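Local coordinates for dihydrodipicolinate synthase family protein (PDB 4DNH) that is of unknown function but adopts a TIM-barrel fold and may be an enzyme related to dihydrodipicolinate synthase, at residues S34-H42 / H271-D280; G255-L263 / L305-F316. All coordinates share one frame; numbering follows the deposited sequence.

Interaction 1 of 2, residues S34-H42 / H271-D280; sequences SRVAFAAAH and HSDALLGIFD
Ala37, Phe38 and Ala39 pair in parallel with Ala274, Leu275 and Leu276, the two short strands running 4.5 Å apart between axes and within 9° of each other. The backbone bonds pass back and forth: Ala274 N gives to Val36 O, Phe38 N to Ala274 O (2.7 Å), Leu276 N to Phe38 O, and Ala40 N to Leu276 O. On one face, Phe38 CB rests against Leu275 CG at 3.7 Å. The other face carries the small Ala37 and Ala39, against which the first turn after strand 273-276 folds back. There Ala39 CB meets Phe279 CB at 3.8 Å, and the Phe279 ring turns its CE2 edge to Ala37 CB while Leu276 CD1 lies over one of its faces.

Two carboxylates add side-chain bonds at the two ends of the pairing. Asp273 OD1 accepts Val36 N (2.7 Å) from above the carboxylate plane, and its OD2 forms a salt bridge with Arg251, so the group is held at both oxygens. Asp280, with CG anti to the backbone N (chi1 165°), reaches past Ala40 to His42. Asp280 OD2 takes His42 N at 2.9 Å and, through the syn lone pair, His42 ND1 at 2.7 Å, with Asp280 OD2 in the plane of the imidazole. The ND1 bond restrains the ring's rotation, and both together hold the oxygen. At the other end the Arg35 chain bends at chi2 and lays its guanidinium flat over His271, centres 3.4 Å apart and planes 10° apart.

Farther out, Arg35 NE is bound by Ile264 O, and helices 61-73 and 283-294 cover the alanine face. Strand 37-40 is the first of eight parallel strands and 273-276 the last, so their pairing is the seam that closes the (beta/alpha)8, or TIM, barrel.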
loop_
_atom_site.group_PDB
_atom_site.type_symbol
_atom_site.label_atom_id
_atom_site.label_comp_id
_atom_site.label_asym_id
_atom_site.label_seq_id
_atom_site.Cartn_x
_atom_site.Cartn_y
_atom_site.Cartn_z
ATOM N N SER A 34 10.713 -10.450 -13.123
ATOM C CA SER A 34 9.770 -10.876 -14.141
ATOM C C SER A 34 8.367 -10.436 -13.752
ATOM O O SER A 34 7.382 -11.004 -14.232
ATOM C CB SER A 34 9.816 -12.397 -14.313
ATOM O OG SER A 34 9.512 -13.073 -13.108
ATOM N N ARG A 35 8.289 -9.442 -12.863
ATOM C CA ARG A 35 7.022 -8.856 -12.436
ATOM C C ARG A 35 7.159 -7.348 -12.361
ATOM O O ARG A 35 8.268 -6.846 -12.192
ATOM C CB ARG A 35 6.636 -9.370 -11.049
ATOM C CG ARG A 35 6.393 -10.868 -10.947
ATOM C CD ARG A 35 5.065 -11.268 -11.551
ATOM N NE ARG A 35 4.858 -12.712 -11.466
ATOM C CZ ARG A 35 5.254 -13.580 -12.392
ATOM N NH1 ARG A 35 5.878 -13.160 -13.486
ATOM N NH2 ARG A 35 5.028 -14.874 -12.223
ATOM N N VAL A 36 6.031 -6.638 -12.470
ATOM C CA VAL A 36 5.936 -5.207 -12.133
ATOM C C VAL A 36 5.406 -5.007 -10.703
ATOM O O VAL A 36 4.221 -5.239 -10.417
ATOM C CB VAL A 36 5.038 -4.444 -13.128
ATOM C CG1 VAL A 36 4.972 -2.962 -12.770
ATOM C CG2 VAL A 36 5.558 -4.620 -14.546
ATOM N N ALA A 37 6.294 -4.564 -9.813
ATOM C CA ALA A 37 6.018 -4.503 -8.381
ATOM C C ALA A 37 6.155 -3.097 -7.855
ATOM O O ALA A 37 7.206 -2.476 -8.020
ATOM C CB ALA A 37 6.964 -5.415 -7.630
ATOM N N PHE A 38 5.093 -2.609 -7.210
ATOM C CA PHE A 38 5.093 -1.336 -6.503
ATOM C C PHE A 38 4.956 -1.599 -5.019
ATOM O O PHE A 38 4.202 -2.484 -4.596
ATOM C CB PHE A 38 3.845 -0.530 -6.845
ATOM C CG PHE A 38 3.849 0.085 -8.210
ATOM C CD1 PHE A 38 3.337 -0.609 -9.298
ATOM C CD2 PHE A 38 4.281 1.387 -8.391
ATOM C CE1 PHE A 38 3.309 -0.024 -10.555
ATOM C CE2 PHE A 38 4.243 1.974 -9.643
ATOM C CZ PHE A 38 3.763 1.267 -10.727
ATOM N N ALA A 39 5.633 -0.790 -4.220
ATOM C CA ALA A 39 5.271 -0.688 -2.828
ATOM C C ALA A 39 4.437 0.588 -2.607
ATOM O O ALA A 39 4.798 1.678 -3.072
ATOM C CB ALA A 39 6.511 -0.706 -1.962
ATOM N N ALA A 40 3.295 0.447 -1.934
ATOM C CA ALA A 40 2.531 1.617 -1.511
ATOM C C ALA A 40 3.222 2.152 -0.259
ATOM O O ALA A 40 3.236 1.482 0.773
ATOM C CB ALA A 40 1.089 1.245 -1.226
ATOM N N ALA A 41 3.803 3.347 -0.345
ATOM C CA ALA A 41 4.735 3.779 0.678
ATOM C C ALA A 41 4.091 4.668 1.737
ATOM O O ALA A 41 3.222 5.497 1.435
ATOM C CB ALA A 41 5.919 4.491 0.037
ATOM N N HIS A 42 4.553 4.508 2.972
ATOM C CA HIS A 42 4.008 5.219 4.127
ATOM C C HIS A 42 4.587 6.609 4.221
ATOM O O HIS A 42 5.533 6.949 3.497
ATOM C CB HIS A 42 4.312 4.435 5.403
ATOM C CG HIS A 42 5.768 4.445 5.782
ATOM N ND1 HIS A 42 6.669 3.638 5.203
ATOM C CD2 HIS A 42 6.469 5.217 6.708
ATOM C CE1 HIS A 42 7.882 3.869 5.737
ATOM N NE2 HIS A 42 7.756 4.838 6.652
ATOM N N HIS A 271 -0.454 -15.231 -13.742
ATOM C CA HIS A 271 0.068 -14.688 -12.504
ATOM C C HIS A 271 -0.510 -13.322 -12.280
ATOM O O HIS A 271 -1.264 -12.819 -13.123
ATOM C CB HIS A 271 1.597 -14.674 -12.508
ATOM C CG HIS A 271 2.214 -13.995 -13.712
ATOM N ND1 HIS A 271 2.207 -12.655 -13.879
ATOM C CD2 HIS A 271 2.914 -14.525 -14.806
ATOM C CE1 HIS A 271 2.842 -12.344 -15.029
ATOM N NE2 HIS A 271 3.278 -13.489 -15.592
ATOM N N SER A 272 -0.211 -12.715 -11.134
ATOM C CA SER A 272 -0.451 -11.280 -10.997
ATOM C C SER A 272 0.802 -10.505 -10.617
ATOM O O SER A 272 1.747 -11.060 -10.045
ATOM C CB SER A 272 -1.646 -10.936 -10.082
ATOM O OG SER A 272 -1.827 -11.853 -9.027
ATOM N N ASP A 273 0.797 -9.222 -10.983
ATOM C CA ASP A 273 1.819 -8.268 -10.579
ATOM C C ASP A 273 1.516 -7.752 -9.160
ATOM O O ASP A 273 0.747 -8.376 -8.432
ATOM C CB ASP A 273 1.915 -7.150 -11.619
ATOM C CG ASP A 273 2.528 -7.629 -12.934
ATOM O OD1 ASP A 273 3.715 -8.030 -12.918
ATOM O OD2 ASP A 273 1.828 -7.606 -13.976
ATOM N N ALA A 274 2.118 -6.641 -8.748
ATOM C CA ALA A 274 2.048 -6.261 -7.341
ATOM C C ALA A 274 2.014 -4.769 -7.083
ATOM O O ALA A 274 2.776 -4.006 -7.656
ATOM C CB ALA A 274 3.192 -6.891 -6.566
ATOM N N LEU A 275 1.110 -4.371 -6.205
ATOM C CA LEU A 275 1.026 -3.009 -5.711
ATOM C C LEU A 275 0.522 -3.160 -4.274
ATOM O O LEU A 275 -0.690 -3.199 -3.998
ATOM C CB LEU A 275 0.080 -2.188 -6.586
ATOM C CG LEU A 275 0.154 -0.663 -6.519
ATOM C CD1 LEU A 275 -0.754 -0.117 -7.611
ATOM C CD2 LEU A 275 -0.262 -0.139 -5.142
ATOM N N LEU A 276 1.485 -3.262 -3.368
ATOM C CA LEU A 276 1.243 -3.751 -2.020
ATOM C C LEU A 276 1.803 -2.832 -0.949
ATOM O O LEU A 276 2.949 -2.376 -1.041
ATOM C CB LEU A 276 1.899 -5.128 -1.862
ATOM C CG LEU A 276 1.247 -6.301 -2.586
ATOM C CD1 LEU A 276 2.242 -7.444 -2.720
ATOM C CD2 LEU A 276 0.001 -6.754 -1.847
ATOM N N GLY A 277 1.003 -2.590 0.088
ATOM C CA GLY A 277 1.491 -1.939 1.302
ATOM C C GLY A 277 2.486 -2.818 2.055
ATOM O O GLY A 277 3.369 -2.300 2.724
ATOM N N ILE A 278 2.366 -4.145 1.944
ATOM C CA ILE A 278 3.325 -5.026 2.620
ATOM C C ILE A 278 4.739 -4.912 2.015
ATOM O O ILE A 278 5.735 -5.073 2.717
ATOM C CB ILE A 278 2.832 -6.505 2.737
ATOM C CG1 ILE A 278 3.822 -7.378 3.529
ATOM C CG2 ILE A 278 2.595 -7.135 1.370
ATOM C CD1 ILE A 278 3.930 -7.040 4.998
ATOM N N PHE A 279 4.825 -4.613 0.723
ATOM C CA PHE A 279 6.122 -4.472 0.066
ATOM C C PHE A 279 6.931 -3.293 0.587
ATOM O O PHE A 279 8.152 -3.267 0.474
ATOM C CB PHE A 279 5.954 -4.420 -1.443
ATOM C CG PHE A 279 5.893 -5.780 -2.075
ATOM C CD1 PHE A 279 5.800 -6.922 -1.282
ATOM C CD2 PHE A 279 5.899 -5.917 -3.447
ATOM C CE1 PHE A 279 5.745 -8.170 -1.844
ATOM C CE2 PHE A 279 5.841 -7.167 -4.024
ATOM C CZ PHE A 279 5.766 -8.300 -3.222
ATOM N N ASP A 280 6.233 -2.328 1.166
ATOM C CA ASP A 280 6.859 -1.259 1.897
ATOM C C ASP A 280 7.597 -1.865 3.116
ATOM O O ASP A 280 8.831 -1.757 3.220
ATOM C CB ASP A 280 5.779 -0.237 2.293
ATOM C CG ASP A 280 6.239 0.745 3.368
ATOM O OD1 ASP A 280 7.068 0.381 4.240
ATOM O OD2 ASP A 280 5.739 1.888 3.348
#

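Interaction 2 of 2, residues G255-L263 / L305-F316; sequences GDDFNYAEL and LEPTVPLSRHIF
Arg313 takes hold of Phe258 O side-on with two nitrogens, NE and NH2, each 2.9 Å from that oxygen, which lies near the guanidinium plane; NH2 also makes a weak bond to Asn259 OD1. The Arg313 chain, extended from CG to NE, is long enough to reach this carbonyl just ahead of helix 260-265. Another hydrogen bond to the same turn comes from Ser312 OG, which meets Asp257 O at 2.7 Å in the carbonyl plane, on a lone pair. Tyr260 OH gives to Thr308 OG1, and Thr308 OG1 in turn gives to Leu305 O, a short relay that ends on a carbonyl at the end of helix 298-305.

Flat groups add a different kind of contact. The Asp257 carboxylate stacks over the Phe316 ring with planes 18° apart, and Asp257 CB lies 3.5 Å from the Phe316 ring centroid; Asp257 OD1 accepts Ile278 N. The Phe258 ring is covered on one face by the backbone and aliphatic stem of Arg313, with Arg313 CG 3.4 Å from Phe258 CD2, while Phe316 O comes up at its edge.

The apolar contacts centre on Tyr260, whose side chain enters as a knob among Leu305, Thr308, Val309 and Ser312. Val309 CG2 lies 3.9 Å from Tyr260 CZ. Beside it, Ala261 CB packs on Val309 CG2 at 4.1 Å. Were Tyr260 an alanine, the hole among Leu305, Val309 and Ser312 would probably be left without its knob, and Thr308 OG1 without its hydroxyl donor.

Helix 308-315 thus lies against the turn that follows strand 251-254. Its far side packs on helix 352-364, while Tyr260 and Ser312 also touch the short helix 278-281.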
loop_
_atom_site.group_PDB
_atom_site.type_symbol
_atom_site.label_atom_id
_atom_site.label_comp_id
_atom_site.label_asym_id
_atom_site.label_seq_id
_atom_site.Cartn_x
_atom_site.Cartn_y
_atom_site.Cartn_z
ATOM N N GLY A 255 -3.364 -6.591 -4.482
ATOM C CA GLY A 255 -3.469 -5.646 -3.390
ATOM C C GLY A 255 -3.711 -6.474 -2.166
ATOM O O GLY A 255 -3.917 -5.952 -1.079
ATOM N N ASP A 256 -3.655 -7.784 -2.373
ATOM C CA ASP A 256 -3.940 -8.775 -1.357
ATOM C C ASP A 256 -2.694 -9.037 -0.516
ATOM O O ASP A 256 -1.852 -9.870 -0.872
ATOM C CB ASP A 256 -4.429 -10.054 -2.044
ATOM C CG ASP A 256 -5.081 -11.031 -1.093
ATOM O OD1 ASP A 256 -4.570 -11.194 0.029
ATOM O OD2 ASP A 256 -6.096 -11.660 -1.488
ATOM N N ASP A 257 -2.591 -8.332 0.608
ATOM C CA ASP A 257 -1.469 -8.518 1.540
ATOM C C ASP A 257 -1.545 -9.809 2.375
ATOM O O ASP A 257 -0.642 -10.086 3.171
ATOM C CB ASP A 257 -1.335 -7.299 2.465
ATOM C CG ASP A 257 -1.158 -5.976 1.698
ATOM O OD1 ASP A 257 -0.017 -5.659 1.287
ATOM O OD2 ASP A 257 -2.159 -5.243 1.533
ATOM N N PHE A 258 -2.607 -10.598 2.199
ATOM C CA PHE A 258 -2.718 -11.906 2.861
ATOM C C PHE A 258 -2.185 -13.043 1.997
ATOM O O PHE A 258 -1.750 -14.074 2.516
ATOM C CB PHE A 258 -4.172 -12.203 3.208
ATOM C CG PHE A 258 -4.560 -11.810 4.595
ATOM C CD1 PHE A 258 -4.672 -10.469 4.947
ATOM C CD2 PHE A 258 -4.847 -12.786 5.547
ATOM C CE1 PHE A 258 -5.037 -10.102 6.229
ATOM C CE2 PHE A 258 -5.221 -12.429 6.835
ATOM C CZ PHE A 258 -5.313 -11.084 7.173
ATOM N N ASN A 259 -2.201 -12.830 0.680
ATOM C CA ASN A 259 -2.019 -13.891 -0.314
ATOM C C ASN A 259 -1.063 -13.609 -1.469
ATOM O O ASN A 259 -1.005 -14.387 -2.431
ATOM C CB ASN A 259 -3.380 -14.236 -0.870
ATOM C CG ASN A 259 -4.264 -14.852 0.179
ATOM O OD1 ASN A 259 -3.894 -15.853 0.785
ATOM N ND2 ASN A 259 -5.410 -14.231 0.441
ATOM N N TYR A 260 -0.312 -12.514 -1.356
ATOM C CA TYR A 260 0.615 -12.040 -2.386
ATOM C C TYR A 260 1.607 -13.072 -2.955
ATOM O O TYR A 260 1.817 -13.124 -4.171
ATOM C CB TYR A 260 1.362 -10.796 -1.888
ATOM C CG TYR A 260 2.119 -10.972 -0.583
ATOM C CD1 TYR A 260 1.470 -10.868 0.651
ATOM C CD2 TYR A 260 3.497 -11.217 -0.583
ATOM C CE1 TYR A 260 2.166 -11.028 1.844
ATOM C CE2 TYR A 260 4.205 -11.378 0.601
ATOM C CZ TYR A 260 3.538 -11.285 1.817
ATOM O OH TYR A 260 4.250 -11.446 3.001
ATOM N N ALA A 261 2.221 -13.885 -2.101
ATOM C CA ALA A 261 3.199 -14.869 -2.582
ATOM C C ALA A 261 2.570 -15.838 -3.585
ATOM O O ALA A 261 3.102 -16.014 -4.685
ATOM C CB ALA A 261 3.843 -15.620 -1.423
ATOM N N GLU A 262 1.425 -16.427 -3.204
ATOM C CA GLU A 262 0.669 -17.352 -4.047
ATOM C C GLU A 262 0.228 -16.707 -5.356
ATOM O O GLU A 262 0.331 -17.327 -6.425
ATOM C CB GLU A 262 -0.560 -17.904 -3.304
ATOM C CG GLU A 262 -1.343 -18.940 -4.107
ATOM C CD GLU A 262 -2.710 -19.289 -3.522
ATOM O OE1 GLU A 262 -2.877 -19.206 -2.283
ATOM O OE2 GLU A 262 -3.621 -19.670 -4.307
ATOM N N LEU A 263 -0.268 -15.475 -5.264
ATOM C CA LEU A 263 -0.808 -14.767 -6.424
ATOM C C LEU A 263 0.266 -14.263 -7.384
ATOM O O LEU A 263 0.102 -14.387 -8.606
ATOM C CB LEU A 263 -1.719 -13.621 -5.980
ATOM C CG LEU A 263 -2.921 -14.000 -5.102
ATOM C CD1 LEU A 263 -3.468 -12.780 -4.379
ATOM C CD2 LEU A 263 -3.995 -14.659 -5.941
ATOM N N LEU A 305 9.844 -15.532 0.678
ATOM C CA LEU A 305 8.595 -14.816 0.884
ATOM C C LEU A 305 7.647 -15.485 1.869
ATOM O O LEU A 305 7.067 -14.803 2.722
ATOM C CB LEU A 305 7.910 -14.550 -0.448
ATOM C CG LEU A 305 7.456 -13.133 -0.816
ATOM C CD1 LEU A 305 8.395 -12.016 -0.362
ATOM C CD2 LEU A 305 7.223 -13.041 -2.314
ATOM N N GLU A 306 7.501 -16.807 1.791
ATOM C CA GLU A 306 6.594 -17.524 2.712
ATOM C C GLU A 306 6.767 -17.171 4.198
ATOM O O GLU A 306 5.786 -17.115 4.910
ATOM C CB GLU A 306 6.628 -19.053 2.514
ATOM C CG GLU A 306 5.566 -19.583 1.551
ATOM C CD GLU A 306 5.836 -21.008 1.066
ATOM O OE1 GLU A 306 6.771 -21.660 1.582
ATOM O OE2 GLU A 306 5.115 -21.487 0.158
ATOM N N PRO A 307 8.007 -16.940 4.670
ATOM C CA PRO A 307 8.158 -16.509 6.077
ATOM C C PRO A 307 7.596 -15.099 6.414
ATOM O O PRO A 307 7.246 -14.808 7.565
ATOM C CB PRO A 307 9.681 -16.560 6.280
ATOM C CG PRO A 307 10.152 -17.586 5.285
ATOM C CD PRO A 307 9.318 -17.277 4.076
ATOM N N THR A 308 7.504 -14.239 5.412
ATOM C CA THR A 308 6.931 -12.927 5.612
ATOM C C THR A 308 5.416 -13.001 5.726
ATOM O O THR A 308 4.802 -12.183 6.406
ATOM C CB THR A 308 7.286 -11.982 4.451
ATOM O OG1 THR A 308 6.581 -12.402 3.275
ATOM C CG2 THR A 308 8.800 -11.975 4.191
ATOM N N VAL A 309 4.818 -13.978 5.054
ATOM C CA VAL A 309 3.367 -14.091 4.967
ATOM C C VAL A 309 2.679 -14.079 6.346
ATOM O O VAL A 309 1.696 -13.357 6.532
ATOM C CB VAL A 309 2.949 -15.304 4.092
ATOM C CG1 VAL A 309 1.454 -15.587 4.213
ATOM C CG2 VAL A 309 3.358 -15.072 2.636
ATOM N N PRO A 310 3.200 -14.854 7.324
ATOM C CA PRO A 310 2.546 -14.769 8.628
ATOM C C PRO A 310 2.647 -13.358 9.216
ATOM O O PRO A 310 1.681 -12.871 9.779
ATOM C CB PRO A 310 3.320 -15.784 9.487
ATOM C CG PRO A 310 3.853 -16.758 8.513
ATOM C CD PRO A 310 4.172 -15.966 7.273
ATOM N N LEU A 311 3.809 -12.721 9.073
ATOM C CA LEU A 311 4.033 -11.357 9.528
ATOM C C LEU A 311 3.018 -10.425 8.883
ATOM O O LEU A 311 2.373 -9.627 9.562
ATOM C CB LEU A 311 5.454 -10.916 9.189
ATOM C CG LEU A 311 5.727 -9.403 9.199
ATOM C CD1 LEU A 311 5.700 -8.830 10.613
ATOM C CD2 LEU A 311 7.059 -9.119 8.505
ATOM N N SER A 312 2.868 -10.538 7.573
ATOM C CA SER A 312 1.883 -9.748 6.871
ATOM C C SER A 312 0.431 -9.942 7.374
ATOM O O SER A 312 -0.282 -8.975 7.612
ATOM C CB SER A 312 1.953 -10.055 5.382
ATOM O OG SER A 312 1.321 -9.004 4.684
ATOM N N ARG A 313 -0.010 -11.186 7.500
ATOM C CA ARG A 313 -1.351 -11.456 7.982
ATOM C C ARG A 313 -1.571 -10.852 9.360
ATOM O O ARG A 313 -2.672 -10.404 9.678
ATOM C CB ARG A 313 -1.605 -12.952 7.995
ATOM C CG ARG A 313 -1.650 -13.497 6.580
ATOM C CD ARG A 313 -1.631 -15.006 6.505
ATOM N NE ARG A 313 -1.873 -15.381 5.119
ATOM C CZ ARG A 313 -1.978 -16.626 4.671
ATOM N NH1 ARG A 313 -1.861 -17.659 5.500
ATOM N NH2 ARG A 313 -2.197 -16.827 3.384
ATOM N N HIS A 314 -0.509 -10.811 10.160
ATOM C CA HIS A 314 -0.570 -10.209 11.481
ATOM C C HIS A 314 -0.705 -8.703 11.395
ATOM O O HIS A 314 -1.556 -8.108 12.065
ATOM C CB HIS A 314 0.636 -10.623 12.314
ATOM C CG HIS A 314 0.697 -9.944 13.664
ATOM N ND1 HIS A 314 -0.032 -10.366 14.726
ATOM C CD2 HIS A 314 1.429 -8.833 14.101
ATOM C CE1 HIS A 314 0.224 -9.575 15.789
ATOM N NE2 HIS A 314 1.119 -8.636 15.408
ATOM N N ILE A 315 0.123 -8.083 10.555
ATOM C CA ILE A 315 0.091 -6.644 10.353
ATOM C C ILE A 315 -1.268 -6.173 9.841
ATOM O O ILE A 315 -1.760 -5.107 10.263
ATOM C CB ILE A 315 1.218 -6.167 9.424
ATOM C CG1 ILE A 315 2.573 -6.312 10.141
ATOM C CG2 ILE A 315 0.989 -4.712 9.012
ATOM C CD1 ILE A 315 3.792 -6.032 9.269
ATOM N N PHE A 316 -1.886 -6.975 8.971
ATOM C CA PHE A 316 -3.174 -6.612 8.374
ATOM C C PHE A 316 -4.385 -7.228 9.061
ATOM O O PHE A 316 -5.482 -7.242 8.495
ATOM C CB PHE A 316 -3.202 -6.975 6.894
ATOM C CG PHE A 316 -2.381 -6.061 6.033
ATOM C CD1 PHE A 316 -0.990 -6.116 6.062
ATOM C CD2 PHE A 316 -2.999 -5.158 5.183
ATOM C CE1 PHE A 316 -0.231 -5.282 5.260
ATOM C CE2 PHE A 316 -2.257 -4.318 4.382
ATOM C CZ PHE A 316 -0.867 -4.379 4.420
#

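Interactions 1 and 2 lie with centres about 12 Å apart and touch directly; helix 260-265 also precedes strand 273-276 in the chain. Asp257 OD1 of interaction 2 receives Ile278 N of interaction 1 at 2.9 Å, probably as a hydrogen bond, and so ties the turn after the seventh barrel strand to the turn after the eighth. Farther along, Leu263 O probably accepts Ser272 N at 3.0 Å, and Ile278 CG1 packs 3.2 Å from Ser312 OG. Both contacts border bound glycerol, probably from crystallisation: Gly277 N, Gly255 O and Asp257 OD2 hydrogen-bond to it beyond the C-terminal ends of strands 251-254 and 273-276, where TIM barrels usually carry their active site, so it may mark a pocket.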